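Local coordinates for hydrogenase maturation factor (PDB 3VTH), which probably transfers the carbamoyl group of carbamoyl phosphate to the C-terminal cysteine of HypE, at the cost of ATP, in [NiFe]-hydrogenase maturation, at residues 212-217 against 228-232; 252-256 against 324-328; 276-281 against 306-310; 282-288 against 301-307. All coordinates share one frame; numbering follows the deposited sequence.

Interaction 1. Residues 212-217 against 228-232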
# COMPACT_ATOMS: atom_id res chain seq x y z
N LEU A 212 3.45 29.28 0.22
CA LEU A 212 2.68 28.57 1.25
C LEU A 212 2.18 29.49 2.37
O LEU A 212 1.06 29.37 2.82
CB LEU A 212 3.48 27.41 1.84
CG LEU A 212 3.81 26.21 0.94
CD1 LEU A 212 4.83 25.33 1.66
CD2 LEU A 212 2.54 25.40 0.57
N LYS A 213 3.03 30.41 2.83
CA LYS A 213 2.63 31.36 3.87
C LYS A 213 1.56 32.33 3.38
O LYS A 213 0.73 32.81 4.16
CB LYS A 213 3.84 32.15 4.37
CG LYS A 213 4.79 31.32 5.20
CD LYS A 213 5.94 32.18 5.70
CE LYS A 213 7.19 31.32 5.84
NZ LYS A 213 8.28 32.11 6.48
N GLU A 214 1.59 32.62 2.08
CA GLU A 214 0.59 33.50 1.48
C GLU A 214 -0.74 32.78 1.23
O GLU A 214 -1.71 33.39 0.78
CB GLU A 214 1.12 34.11 0.18
CG GLU A 214 2.15 35.23 0.41
CD GLU A 214 2.91 35.60 -0.86
OE1 GLU A 214 3.68 36.59 -0.84
OE2 GLU A 214 2.75 34.90 -1.89
N GLY A 215 -0.76 31.47 1.52
CA GLY A 215 -1.99 30.68 1.40
C GLY A 215 -2.19 30.10 0.02
O GLY A 215 -3.31 29.78 -0.37
N LYS A 216 -1.09 29.93 -0.72
CA LYS A 216 -1.15 29.42 -2.09
C LYS A 216 -0.90 27.91 -2.17
O LYS A 216 -0.47 27.28 -1.19
CB LYS A 216 -0.16 30.19 -2.98
CG LYS A 216 -0.56 31.65 -3.21
CD LYS A 216 0.48 32.39 -4.05
CE LYS A 216 0.31 33.90 -3.95
NZ LYS A 216 -1.00 34.34 -4.50
N ILE A 217 -1.20 27.34 -3.34
CA ILE A 217 -1.01 25.92 -3.60
C ILE A 217 0.31 25.76 -4.35
O ILE A 217 0.51 26.39 -5.39
CB ILE A 217 -2.16 25.32 -4.44
CG1 ILE A 217 -3.47 25.32 -3.64
CG2 ILE A 217 -1.81 23.89 -4.85
CD1 ILE A 217 -4.71 25.44 -4.49
N LEU A 228 0.61 18.30 -4.25
CA LEU A 228 0.11 19.65 -4.06
C LEU A 228 0.07 19.88 -2.58
O LEU A 228 -0.41 19.01 -1.82
CB LEU A 228 -1.30 19.80 -4.64
CG LEU A 228 -1.41 19.62 -6.15
CD1 LEU A 228 -2.80 19.12 -6.57
CD2 LEU A 228 -1.04 20.93 -6.86
N ALA A 229 0.59 21.03 -2.17
CA ALA A 229 0.70 21.38 -0.77
C ALA A 229 0.09 22.74 -0.47
O ALA A 229 0.15 23.67 -1.30
CB ALA A 229 2.17 21.35 -0.33
N VAL A 230 -0.53 22.83 0.71
CA VAL A 230 -0.96 24.09 1.29
C VAL A 230 -0.72 24.03 2.79
O VAL A 230 -0.58 22.95 3.36
CB VAL A 230 -2.49 24.42 1.04
CG1 VAL A 230 -2.77 24.63 -0.44
CG2 VAL A 230 -3.44 23.36 1.65
N ASN A 231 -0.69 25.19 3.43
CA ASN A 231 -0.72 25.28 4.89
C ASN A 231 -1.92 24.51 5.46
O ASN A 231 -3.08 24.91 5.25
CB ASN A 231 -0.79 26.76 5.30
CG ASN A 231 -0.73 26.97 6.80
OD1 ASN A 231 -0.81 26.04 7.59
ND2 ASN A 231 -0.58 28.23 7.20
N ALA A 232 -1.66 23.45 6.21
CA ALA A 232 -2.73 22.63 6.82
C ALA A 232 -3.45 23.32 7.99
O ALA A 232 -4.42 22.78 8.53
CB ALA A 232 -2.20 21.26 7.24
O HOH W 1 -0.80 27.56 1.82
O HOH W 2 -1.12 30.15 4.96
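A Schellman motif closes helix 204-213 beside residues 228-231. L212 and I217, on the two sides of this turn, pack against L228, A229 and V230 in the YrdC-like domain (Telomere recombination family). G215 has positive phi, and G215 N bonds back to L212 O at 3.1 Å. The chain then leads into strand 218-221. I217 meets the other segment with both branches. I217 CG1, anti to the carbonyl carbon (chi1 -66°), lies alongside V230 CG1 at 3.3 Å, tighter than usual for two carbons. I217 CG2 meets L228 CD2 at 3.7 Å. L212 sends CD2 over the backbone of A229, 3.5 Å from A229 O. That oxygen, A229 O, also receives a CA-H...O contact from I217 CA at 3.4 Å. V230 is backed by A237 and V238 of helix 235-245.

No direct hydrogen bond joins the two segments. Water 1 does this work. Water 1 donates to L212 O (2.8 Å) and K216 O (3.0 Å) and accepts from N231 N (2.9 Å). N231 ND2 donates to water 2, while N231 OD1 takes L233 N. The turn is thus held to residues 228-231 by apolar branches on one flank and by water on the other. Water 1 engages two carbonyls of the helix exit together with the N231 amide.

Interaction 2. Residues 252-256 against 324-328. With APC (diphosphomethylphosphonic acid adenosyl ester), chain F.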
# COMPACT_ATOMS: atom_id res chain seq x y z
N PHE A 252 -7.40 14.67 3.55
CA PHE A 252 -6.04 14.96 3.16
C PHE A 252 -5.05 14.47 4.20
O PHE A 252 -5.23 14.70 5.41
CB PHE A 252 -5.82 16.48 3.05
CG PHE A 252 -6.42 17.11 1.82
CD1 PHE A 252 -6.27 16.53 0.56
CD2 PHE A 252 -7.08 18.32 1.93
CE1 PHE A 252 -6.81 17.15 -0.57
CE2 PHE A 252 -7.61 18.94 0.80
CZ PHE A 252 -7.49 18.36 -0.44
N ALA A 253 -3.99 13.83 3.72
CA ALA A 253 -2.82 13.53 4.51
C ALA A 253 -2.00 14.80 4.71
O ALA A 253 -2.01 15.68 3.86
CB ALA A 253 -1.97 12.47 3.81
N VAL A 254 -1.27 14.88 5.82
CA VAL A 254 -0.50 16.07 6.18
C VAL A 254 0.93 15.65 6.52
O VAL A 254 1.15 14.57 7.10
CB VAL A 254 -1.20 16.81 7.36
CG1 VAL A 254 -0.33 17.92 7.94
CG2 VAL A 254 -2.52 17.44 6.90
N MET A 255 1.90 16.47 6.12
CA MET A 255 3.28 16.29 6.52
C MET A 255 3.59 17.18 7.72
O MET A 255 3.32 18.38 7.69
CB MET A 255 4.24 16.62 5.38
CG MET A 255 5.70 16.39 5.75
SD MET A 255 6.85 16.68 4.39
CE MET A 255 6.57 15.22 3.39
N MET A 256 4.17 16.60 8.76
CA MET A 256 4.63 17.36 9.92
C MET A 256 6.13 17.20 10.08
O MET A 256 6.71 16.28 9.52
CB MET A 256 3.90 16.89 11.17
CG MET A 256 2.39 17.02 11.01
SD MET A 256 1.53 16.94 12.58
CE MET A 256 -0.16 16.91 12.00
N PRO A 324 2.28 22.60 9.69
CA PRO A 324 2.24 21.38 8.89
C PRO A 324 1.58 21.65 7.55
O PRO A 324 0.86 22.66 7.39
CB PRO A 324 1.37 20.43 9.72
CG PRO A 324 0.94 21.18 10.96
CD PRO A 324 1.26 22.62 10.76
N ILE A 325 1.81 20.78 6.58
CA ILE A 325 1.25 21.00 5.25
C ILE A 325 0.51 19.78 4.70
O ILE A 325 0.95 18.66 4.87
CB ILE A 325 2.34 21.41 4.23
CG1 ILE A 325 3.47 20.36 4.22
CG2 ILE A 325 2.87 22.83 4.56
CD1 ILE A 325 4.57 20.59 3.17
N VAL A 326 -0.60 20.03 4.00
CA VAL A 326 -1.26 19.03 3.17
C VAL A 326 -0.27 18.55 2.12
O VAL A 326 0.52 19.34 1.60
CB VAL A 326 -2.50 19.63 2.48
CG1 VAL A 326 -3.06 18.68 1.40
CG2 VAL A 326 -3.56 19.96 3.51
N MET A 327 -0.29 17.25 1.84
CA MET A 327 0.39 16.68 0.70
C MET A 327 -0.62 15.76 0.04
O MET A 327 -0.96 14.70 0.60
CB MET A 327 1.62 15.87 1.14
CG MET A 327 2.77 16.73 1.61
SD MET A 327 3.51 17.63 0.23
CE MET A 327 4.85 16.52 -0.22
N THR A 328 -1.11 16.16 -1.12
CA THR A 328 -2.06 15.35 -1.87
C THR A 328 -1.44 15.17 -3.24
O THR A 328 -0.64 15.99 -3.67
CB THR A 328 -3.48 16.00 -1.92
OG1 THR A 328 -4.42 15.07 -2.50
CG2 THR A 328 -3.49 17.29 -2.72
PG APC F . -7.20 11.49 -6.11
O1G APC F . -5.75 11.90 -6.10
O2G APC F . -8.10 12.55 -5.52
O3G APC F . -7.69 10.97 -7.43
PB APC F . -6.51 9.80 -3.88
O1B APC F . -5.21 9.31 -4.43
O2B APC F . -7.32 8.76 -3.13
O3B APC F . -7.42 10.22 -5.14
PA APC F . -4.63 11.63 -2.15
O1A APC F . -4.78 12.83 -1.25
O2A APC F . -3.57 11.73 -3.18
C3A APC F . -6.29 11.30 -2.88
O5' APC F . -4.27 10.31 -1.30
C5' APC F . -4.25 10.26 0.13
C4' APC F . -4.91 8.96 0.57
O4' APC F . -4.77 8.89 1.99
C3' APC F . -6.41 8.98 0.26
O3' APC F . -6.87 7.70 -0.23
C2' APC F . -7.05 9.23 1.60
O2' APC F . -8.41 8.76 1.67
C1' APC F . -6.04 8.60 2.56
N9 APC F . -6.22 9.27 3.85
C8 APC F . -5.81 10.52 4.20
N7 APC F . -6.21 10.80 5.46
C5 APC F . -6.89 9.73 5.92
C6 APC F . -7.60 9.35 7.16
N6 APC F . -7.65 10.19 8.21
N1 APC F . -8.18 8.13 7.21
C2 APC F . -8.13 7.26 6.18
N3 APC F . -7.52 7.52 5.02
C4 APC F . -6.90 8.72 4.84
O HOH W 3 -3.68 13.88 0.87
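The part of the nucleotide pocket around the alpha-phosphorus is built on an antiparallel strand pair of the YrdC-like fold, where F252 to M256 run beside P324 to T328. Strand 254-255 here lies between strands 303-307 and 325-329. V254 and V326 form a non-hydrogen-bonded pair, and M255 and I325 a hydrogen-bonded one. M255 N reaches I325 O at 2.7 Å. I325 N returns to M255 O. One further bond, M327 N to A253 O, extends the ladder.

The side chains sort onto two faces. On the V254 and V326 face, V254 CG1 rests on P324 CB at 3.5 Å. V326 CG1 sits over one face of the F252 ring, 4.1 Å from its centroid, as a CH-pi contact offset toward the rim. L241 of helix 235-245 touches both F252 and V326. On the other face M255 CB touches both I325 CG1 and M327 CG, each at 4.0 Å, with helix 312-320 packed against the two methionines.

Toward the ligand, the edge of the F252 ring comes near T328 OG1. With chi1 at -172°, T328 OG1 swings away from its own N and meets O1A on PA of APC. K245 NZ also bonds to this hydroxyl. Water 3 accepts from A253 N at 2.9 Å and donates to M327 O and to APC O1A. That same oxygen, O1A of APC, takes a hydrogen bond from T328 OG1 at 2.6 Å.

Interaction 3. Residues 276-281 against 306-310. With PO4 (phosphate ion), chain L.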
# COMPACT_ATOMS: atom_id res chain seq x y z
N LEU A 276 6.14 5.70 11.53
CA LEU A 276 6.39 7.09 11.09
C LEU A 276 7.85 7.36 10.76
O LEU A 276 8.17 7.98 9.73
CB LEU A 276 5.94 8.08 12.17
CG LEU A 276 4.45 8.39 12.27
CD1 LEU A 276 4.14 9.07 13.62
CD2 LEU A 276 4.04 9.27 11.10
N LEU A 277 8.72 6.88 11.64
CA LEU A 277 10.16 7.13 11.56
C LEU A 277 10.89 6.21 10.58
O LEU A 277 12.01 6.50 10.19
CB LEU A 277 10.81 7.03 12.94
CG LEU A 277 10.52 8.18 13.93
CD1 LEU A 277 10.90 7.76 15.34
CD2 LEU A 277 11.25 9.49 13.56
N SER A 278 10.27 5.09 10.20
CA SER A 278 10.89 4.18 9.22
C SER A 278 11.39 4.94 8.00
O SER A 278 10.74 5.89 7.57
CB SER A 278 9.87 3.15 8.74
OG SER A 278 10.43 2.27 7.77
N GLN A 279 12.52 4.53 7.42
CA GLN A 279 12.93 5.10 6.13
C GLN A 279 11.89 4.84 5.03
O GLN A 279 11.90 5.52 4.00
CB GLN A 279 14.29 4.57 5.69
CG GLN A 279 15.49 5.27 6.32
CD GLN A 279 16.78 4.71 5.78
OE1 GLN A 279 17.22 3.64 6.20
NE2 GLN A 279 17.37 5.39 4.80
N ARG A 280 10.99 3.89 5.23
CA ARG A 280 9.93 3.70 4.23
C ARG A 280 9.06 4.98 4.16
O ARG A 280 8.48 5.28 3.11
CB ARG A 280 9.11 2.44 4.53
CG ARG A 280 9.93 1.13 4.57
CD ARG A 280 8.99 -0.08 4.76
NE ARG A 280 9.71 -1.35 4.92
CZ ARG A 280 10.12 -2.14 3.92
NH1 ARG A 280 9.88 -1.78 2.66
NH2 ARG A 280 10.75 -3.29 4.19
N ARG A 281 9.00 5.72 5.27
CA ARG A 281 8.25 6.98 5.38
C ARG A 281 6.86 6.94 4.74
O ARG A 281 6.64 7.61 3.72
CB ARG A 281 9.08 8.15 4.79
CG ARG A 281 10.36 8.48 5.58
CD ARG A 281 10.03 9.14 6.90
NE ARG A 281 11.00 8.85 7.98
CZ ARG A 281 11.61 9.77 8.72
NH1 ARG A 281 11.40 11.07 8.52
NH2 ARG A 281 12.44 9.40 9.70
N VAL A 306 -0.83 11.08 8.71
CA VAL A 306 0.35 11.92 8.93
C VAL A 306 1.62 11.26 8.43
O VAL A 306 1.81 10.07 8.62
CB VAL A 306 0.52 12.29 10.43
CG1 VAL A 306 1.68 13.27 10.63
CG2 VAL A 306 -0.75 12.92 10.96
N MET A 307 2.48 12.04 7.78
CA MET A 307 3.79 11.59 7.38
C MET A 307 4.86 12.57 7.86
O MET A 307 4.59 13.75 8.15
CB MET A 307 3.87 11.45 5.85
CG MET A 307 3.85 12.82 5.12
SD MET A 307 3.54 12.70 3.34
CE MET A 307 4.36 11.16 2.98
N LEU A 308 6.09 12.07 7.93
CA LEU A 308 7.23 12.89 8.27
C LEU A 308 7.98 13.22 6.97
O LEU A 308 7.67 12.63 5.94
CB LEU A 308 8.14 12.14 9.25
CG LEU A 308 7.51 11.81 10.62
CD1 LEU A 308 8.49 11.07 11.53
CD2 LEU A 308 7.01 13.09 11.32
N PRO A 309 8.95 14.15 7.01
CA PRO A 309 9.75 14.46 5.82
C PRO A 309 10.43 13.20 5.28
O PRO A 309 10.86 12.34 6.08
CB PRO A 309 10.82 15.41 6.37
CG PRO A 309 10.16 16.11 7.51
CD PRO A 309 9.31 15.02 8.15
N TYR A 310 10.52 13.07 3.95
CA TYR A 310 11.16 11.90 3.35
C TYR A 310 12.24 12.21 2.31
O TYR A 310 13.01 11.31 1.92
CB TYR A 310 10.13 10.89 2.80
CG TYR A 310 9.23 11.38 1.69
CD1 TYR A 310 7.97 11.92 1.99
CD2 TYR A 310 9.62 11.28 0.34
CE1 TYR A 310 7.12 12.37 0.97
CE2 TYR A 310 8.77 11.74 -0.69
CZ TYR A 310 7.52 12.27 -0.36
OH TYR A 310 6.67 12.72 -1.35
P PO4 L . 10.54 -3.36 7.98
O1 PO4 L . 10.66 -1.93 7.47
O2 PO4 L . 9.11 -3.61 8.43
O3 PO4 L . 10.87 -4.37 6.90
O4 PO4 L . 11.48 -3.53 9.15
O HOH W 4 6.45 9.13 7.66
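This is an arginine-centred contact between the exit of helix 270-277 and the loop that leaves strand 303-307, with R281 reaching P309 and L308 from its own turn. S278 to R281 form a type I turn, and S278 OG accepts from R280 N as an ST turn. The R281 side chain bends at chi2 (-71°) and chi3, which folds its guanidinium back toward the helix end. There R281 NH2 gives a hydrogen bond to L277 O at 3.0 Å, close to the guanidinium plane. R281 NE bonds to S278 O at 3.0 Å. R281 N reaches the same oxygen from the opposite face of its carbonyl. Across the contact R281 NH1 meets P309 O at 2.8 Å, in the carbonyl plane, though the bond is bent, 138° at the hydrogen. P309 O lies 25° out of the guanidinium plane.

Apolar contacts flank this group. L308 CD1 lies over one face of the guanidinium, toward its rim, and meets L277 CD2 at 3.8 Å. R281 CB presses on Y310 CB at 3.5 Å. Deeper, L276 CD2 comes to V306 O at 3.4 Å. Water 4 bridges L276 O and L308 N. R280, in the same turn, binds a phosphate ion, probably from the crystallisation liquor, through NE and NH2.

A leucine in place of R281 would probably cost P309 O, L277 O and S278 O this guanidinium donor and let the turn drift from the loop. One guanidinium thus ties three carbonyls together, two from the helix exit, L277 and S278, and one from the loop.

Interaction 4. Residues 282-288 against 301-307. With APC (diphosphomethylphosphonic acid adenosyl ester), chain F.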
# COMPACT_ATOMS: atom_id res chain seq x y z
N PRO A 282 5.92 6.16 5.32
CA PRO A 282 4.55 6.24 4.85
C PRO A 282 3.75 7.33 5.56
O PRO A 282 4.19 7.87 6.60
CB PRO A 282 3.98 4.89 5.28
CG PRO A 282 4.63 4.65 6.59
CD PRO A 282 6.07 5.13 6.37
N ILE A 283 2.58 7.62 5.01
CA ILE A 283 1.49 8.27 5.76
C ILE A 283 1.00 7.23 6.79
O ILE A 283 0.79 6.08 6.44
CB ILE A 283 0.33 8.60 4.79
CG1 ILE A 283 0.76 9.67 3.77
CG2 ILE A 283 -0.95 9.02 5.57
CD1 ILE A 283 -0.06 9.67 2.48
N VAL A 284 0.86 7.62 8.06
CA VAL A 284 0.36 6.70 9.07
C VAL A 284 -0.96 7.27 9.59
O VAL A 284 -1.02 8.44 9.94
CB VAL A 284 1.36 6.53 10.25
CG1 VAL A 284 0.82 5.56 11.32
CG2 VAL A 284 2.75 6.09 9.75
N LEU A 285 -1.98 6.42 9.67
CA LEU A 285 -3.28 6.84 10.20
C LEU A 285 -3.25 6.80 11.72
O LEU A 285 -3.00 5.75 12.32
CB LEU A 285 -4.43 5.98 9.66
CG LEU A 285 -4.51 5.91 8.12
CD1 LEU A 285 -5.70 5.08 7.72
CD2 LEU A 285 -4.56 7.31 7.47
N LEU A 286 -3.54 7.95 12.32
CA LEU A 286 -3.39 8.15 13.76
C LEU A 286 -4.66 8.74 14.34
O LEU A 286 -5.28 9.59 13.70
CB LEU A 286 -2.22 9.11 14.04
CG LEU A 286 -0.83 8.68 13.57
CD1 LEU A 286 0.13 9.85 13.73
CD2 LEU A 286 -0.31 7.46 14.34
N LYS A 287 -5.04 8.32 15.55
CA LYS A 287 -6.20 8.90 16.24
C LYS A 287 -5.92 10.33 16.65
O LYS A 287 -4.85 10.63 17.22
CB LYS A 287 -6.60 8.06 17.46
CG LYS A 287 -7.16 6.66 17.12
CD LYS A 287 -8.63 6.71 16.64
CE LYS A 287 -9.15 5.29 16.34
NZ LYS A 287 -10.59 5.27 15.94
N LYS A 288 -6.88 11.22 16.38
CA LYS A 288 -6.77 12.65 16.71
C LYS A 288 -6.83 12.86 18.22
O LYS A 288 -7.65 12.24 18.90
CB LYS A 288 -7.93 13.43 16.09
CG LYS A 288 -7.91 13.55 14.56
CD LYS A 288 -9.25 14.19 14.12
CE LYS A 288 -9.27 14.53 12.64
NZ LYS A 288 -10.59 15.04 12.27
N LEU A 301 -14.00 12.61 10.75
CA LEU A 301 -13.22 11.42 11.06
C LEU A 301 -12.48 11.63 12.39
O LEU A 301 -12.19 12.78 12.78
CB LEU A 301 -12.23 11.10 9.94
CG LEU A 301 -12.85 10.89 8.54
CD1 LEU A 301 -11.76 10.66 7.48
CD2 LEU A 301 -13.83 9.73 8.55
N ASP A 302 -12.17 10.53 13.08
CA ASP A 302 -11.45 10.63 14.34
C ASP A 302 -9.95 10.34 14.17
O ASP A 302 -9.22 10.24 15.15
CB ASP A 302 -12.09 9.76 15.44
CG ASP A 302 -11.91 8.27 15.22
OD1 ASP A 302 -11.52 7.82 14.12
OD2 ASP A 302 -12.19 7.52 16.18
N THR A 303 -9.52 10.22 12.91
CA THR A 303 -8.12 9.94 12.57
C THR A 303 -7.54 10.99 11.61
O THR A 303 -8.27 11.66 10.89
CB THR A 303 -7.96 8.57 11.89
OG1 THR A 303 -8.75 8.55 10.69
CG2 THR A 303 -8.40 7.40 12.83
N LEU A 304 -6.22 11.12 11.63
CA LEU A 304 -5.49 11.97 10.70
C LEU A 304 -4.43 11.09 10.02
O LEU A 304 -3.83 10.23 10.67
CB LEU A 304 -4.80 13.08 11.50
CG LEU A 304 -4.80 14.56 11.12
CD1 LEU A 304 -6.13 15.07 10.53
CD2 LEU A 304 -4.43 15.38 12.41
N GLY A 305 -4.20 11.32 8.73
CA GLY A 305 -3.11 10.65 8.01
C GLY A 305 -1.90 11.56 8.07
O GLY A 305 -1.94 12.68 7.57
N VAL A 306 -0.83 11.08 8.71
CA VAL A 306 0.35 11.92 8.93
C VAL A 306 1.62 11.26 8.43
O VAL A 306 1.81 10.07 8.62
CB VAL A 306 0.52 12.29 10.43
CG1 VAL A 306 1.68 13.27 10.63
CG2 VAL A 306 -0.75 12.92 10.96
N MET A 307 2.48 12.04 7.78
CA MET A 307 3.79 11.59 7.38
C MET A 307 4.86 12.57 7.86
O MET A 307 4.59 13.75 8.15
CB MET A 307 3.87 11.45 5.85
CG MET A 307 3.85 12.82 5.12
SD MET A 307 3.54 12.70 3.34
CE MET A 307 4.36 11.16 2.98
PG APC F . -7.20 11.49 -6.11
O1G APC F . -5.75 11.90 -6.10
O2G APC F . -8.10 12.55 -5.52
O3G APC F . -7.69 10.97 -7.43
PB APC F . -6.51 9.80 -3.88
O1B APC F . -5.21 9.31 -4.43
O2B APC F . -7.32 8.76 -3.13
O3B APC F . -7.42 10.22 -5.14
PA APC F . -4.63 11.63 -2.15
O1A APC F . -4.78 12.83 -1.25
O2A APC F . -3.57 11.73 -3.18
C3A APC F . -6.29 11.30 -2.88
O5' APC F . -4.27 10.31 -1.30
C5' APC F . -4.25 10.26 0.13
C4' APC F . -4.91 8.96 0.57
O4' APC F . -4.77 8.89 1.99
C3' APC F . -6.41 8.98 0.26
O3' APC F . -6.87 7.70 -0.23
C2' APC F . -7.05 9.23 1.60
O2' APC F . -8.41 8.76 1.67
C1' APC F . -6.04 8.60 2.56
N9 APC F . -6.22 9.27 3.85
C8 APC F . -5.81 10.52 4.20
N7 APC F . -6.21 10.80 5.46
C5 APC F . -6.89 9.73 5.92
C6 APC F . -7.60 9.35 7.16
N6 APC F . -7.65 10.19 8.21
N1 APC F . -8.18 8.13 7.21
C2 APC F . -8.13 7.26 6.18
N3 APC F . -7.52 7.52 5.02
C4 APC F . -6.90 8.72 4.84
O HOH W 5 -9.63 10.77 18.01
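K288 follows L286 and K287 in an antiparallel pair of the YrdC-like sheet, and its side chain runs along the backbone of L301 to T303. K288 CB and CG both lie 3.6 Å from D302 O. CD passes L301 O. K288 CE comes near both L301 O and T303 O, with L304 CD1 at 3.8 Å. The chain is extended beyond CG, which brings K288 NZ to L301 O at 2.8 Å. NZ also bonds to A298 O. An alanine here would probably cost L301 O and A298 O this charged donor and uncover L304 CD1.

The backbone ladder pairs V284 with V306 and L286 with L304 as hydrogen-bonded pairs. L285 with G305 and K287 with T303 are the non-hydrogen-bonded ones. K288 N adds an almost straight bond to D302 O (178°). K287 bends at chi2 and forms a salt bridge from NZ to D302 OD2, on the syn side. D302 OD1 has a second partner, S626 OG, in the Kae1-like part of the protein.

L286 and V306 cross at about a right angle, CD1 of L286 meeting V306 CB, on the face covered by helices 259-265 and 270-277. The other face receives the adenine. G305 has no side chain there, and a CB would come close to I283 CG2 and L285 CD2. L285 CD1 lies 3.6 Å from C2 of APC, and L285 CD2 3.7 Å from C6. APC N6 donates to T303 OG1 at 3.2 Å.

In the fold
All four contacts reach one mixed sheet of the YrdC-like domain. Strands 226-229, 325-329, 254-255, 303-307 and 283-287 follow one another across it. Interactions 1 and 2 join through L228 N to T328 O (2.7 Å). Interactions 2 and 4 join through V254 N to G305 O (2.9 Å), and 2 and 3 through M256 N to M307 O (2.9 Å). Interactions 3 and 4 share V306 and M307. Both are nested in the chain loop closed by interaction 2. Interaction 2 meets APC at its alpha-phosphorus group and interaction 4 at its adenine. The L228 side chain of interaction 1 stays about 8 Å from APC, as does that of V306 in interaction 3.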